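Local coordinates for cell cycle regulatory protein GcrA (Caulobacter crescentus, PDB 5YIU) that regulates the cell cycle as a transcription activator, binding DNA through its N-terminal domain, probably of helix-turn-helix type, at residues G33-T36 with R37-I41. Sequence-based numbering, arbitrary orientation.
Sequences GGVT and RNAVI
Thr36 caps the first turn of helix 37-47: its OG1 accepts the backbone N-H of Ala39, with Ala39 N to Thr36 OG1 at 3.2 Å and an N-H...O angle of 153°. With chi1 at 62°, OG1 lies between the backbone N and the carbonyl carbon of Thr36, and from there it reaches Ala39 N. The same residue supplies the first main-chain bond of the helix, Val40 N to Thr36 O at 3.0 Å, and the next one follows from Ile41 N to Arg37 O, also 3.0 Å. Thr36 thus accepts two N-H groups of the first turn, one at OG1 and one at O.

Helices 25-32 and 37-47, joined by this short link, fit the helix-turn-helix of the GcrA family, in which the later helix would be the probable DNA-reading one. Gly33 leaves helix 25-32 with phi 83°, a conformation suited to glycine, and its O accepts a hydrogen bond from Arg11 NH1 on helix 9-21.

Apolar contacts come from both branches of Val35. Val35 CG2, anti to the backbone N, meets Ala39 CB at 3.6 Å, while Val35 CG1 approaches Val40 CG2 at 4.1 Å, the two valine side chains crossing at about a right angle. Ala39 CB also lies 3.5 Å from Thr36 OG1, placing this methyl beside both capping hydroxyl and valine. Buried Val40 also touches Ala29 of helix 25-32 and Leu15 of helix 9-21.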
ATOM      1  N   GLY A  33      -6.752  -4.019  -0.112  1.00 11.49           N
ATOM      2  CA  GLY A  33      -8.024  -3.990   0.587  1.00 12.88           C
ATOM      3  C   GLY A  33      -7.961  -3.206   1.883  1.00  9.13           C
ATOM      4  O   GLY A  33      -6.931  -3.202   2.563  1.00 11.94           O
ATOM      5  N   GLY A  34      -9.062  -2.540   2.227  1.00 11.25           N
ATOM      6  CA  GLY A  34      -9.171  -1.835   3.492  1.00 13.02           C
ATOM      7  C   GLY A  34      -8.224  -0.662   3.693  1.00 12.48           C
ATOM      8  O   GLY A  34      -7.963  -0.260   4.818  1.00 12.30           O
ATOM      9  N   VAL A  35      -7.705  -0.111   2.603  1.00 11.41           N
ATOM     10  CA  VAL A  35      -6.787   1.021   2.679  1.00 13.50           C
ATOM     11  C   VAL A  35      -7.048   1.902   1.460  1.00  9.79           C
ATOM     12  O   VAL A  35      -7.472   1.407   0.413  1.00 12.12           O
ATOM     13  CB  VAL A  35      -5.302   0.532   2.732  1.00 10.95           C
ATOM     14  CG1 VAL A  35      -4.915  -0.204   1.450  1.00 10.81           C
ATOM     15  CG2 VAL A  35      -4.336   1.672   3.005  1.00 10.24           C
ATOM     16  N   THR A  36      -6.842   3.209   1.599  1.00 10.61           N
ATOM     17  CA  THR A  36      -7.108   4.125   0.496  1.00 10.60           C
ATOM     18  C   THR A  36      -5.890   4.398  -0.365  1.00  9.40           C
ATOM     19  O   THR A  36      -4.750   4.126   0.011  1.00  8.70           O
ATOM     20  CB  THR A  36      -7.578   5.494   0.998  1.00  9.16           C
ATOM     21  OG1 THR A  36      -6.537   6.080   1.782  1.00 12.34           O
ATOM     22  CG2 THR A  36      -8.857   5.372   1.818  1.00 11.88           C
ATOM     23  N   ARG A  37      -6.160   4.967  -1.531  1.00  8.57           N
ATOM     24  CA  ARG A  37      -5.136   5.408  -2.455  1.00 10.09           C
ATOM     25  C   ARG A  37      -4.111   6.322  -1.774  1.00  8.68           C
ATOM     26  O   ARG A  37      -2.897   6.107  -1.874  1.00  8.57           O
ATOM     27  CB  ARG A  37      -5.813   6.139  -3.606  1.00 12.27           C
ATOM     28  CG  ARG A  37      -4.865   6.751  -4.572  1.00 14.58           C
ATOM     29  CD  ARG A  37      -5.592   7.494  -5.668  1.00 14.80           C
ATOM     30  NE  ARG A  37      -4.620   7.926  -6.659  1.00 19.07           N
ATOM     31  CZ  ARG A  37      -3.903   9.037  -6.557  1.00 17.12           C
ATOM     32  NH1 ARG A  37      -4.072   9.840  -5.529  1.00 12.12           N
ATOM     33  NH2 ARG A  37      -3.021   9.347  -7.494  1.00 21.65           N
ATOM     34  N   ASN A  38      -4.592   7.332  -1.060  1.00  7.52           N
ATOM     35  CA  ASN A  38      -3.680   8.268  -0.424  1.00  7.96           C
ATOM     36  C   ASN A  38      -2.844   7.631   0.676  1.00  8.50           C
ATOM     37  O   ASN A  38      -1.692   8.014   0.878  1.00  8.14           O
ATOM     38  CB  ASN A  38      -4.443   9.476   0.123  1.00  9.06           C
ATOM     39  CG  ASN A  38      -4.904  10.420  -0.973  1.00  9.16           C
ATOM     40  OD1 ASN A  38      -4.605  10.219  -2.152  1.00  9.53           O
ATOM     41  ND2 ASN A  38      -5.639  11.455  -0.585  1.00 10.16           N
ATOM     42  N   ALA A  39      -3.410   6.650   1.380  1.00  7.57           N
ATOM     43  CA  ALA A  39      -2.646   5.981   2.422  1.00  6.68           C
ATOM     44  C   ALA A  39      -1.535   5.123   1.800  1.00  7.86           C
ATOM     45  O   ALA A  39      -0.425   5.039   2.342  1.00  7.85           O
ATOM     46  CB  ALA A  39      -3.555   5.154   3.319  1.00  8.83           C
ATOM     47  N   VAL A  40      -1.817   4.514   0.648  1.00  7.08           N
ATOM     48  CA  VAL A  40      -0.785   3.798  -0.094  1.00  7.31           C
ATOM     49  C   VAL A  40       0.345   4.751  -0.500  1.00  7.61           C
ATOM     50  O   VAL A  40       1.523   4.443  -0.334  1.00  7.41           O
ATOM     51  CB  VAL A  40      -1.384   3.076  -1.322  1.00  6.87           C
ATOM     52  CG1 VAL A  40      -0.293   2.633  -2.278  1.00  7.53           C
ATOM     53  CG2 VAL A  40      -2.239   1.890  -0.878  1.00  8.48           C
ATOM     54  N   ILE A  41      -0.019   5.920  -1.026  1.00  7.69           N
ATOM     55  CA  ILE A  41       0.987   6.913  -1.399  1.00  8.73           C
ATOM     56  C   ILE A  41       1.866   7.290  -0.205  1.00  7.51           C
ATOM     57  O   ILE A  41       3.094   7.324  -0.309  1.00  7.22           O
ATOM     58  CB  ILE A  41       0.340   8.173  -2.018  1.00  7.66           C
ATOM     59  CG1 ILE A  41      -0.238   7.824  -3.396  1.00  9.60           C
ATOM     60  CG2 ILE A  41       1.358   9.316  -2.118  1.00  9.96           C
ATOM     61  CD1 ILE A  41      -1.120   8.915  -4.015  1.00 10.56           C
TER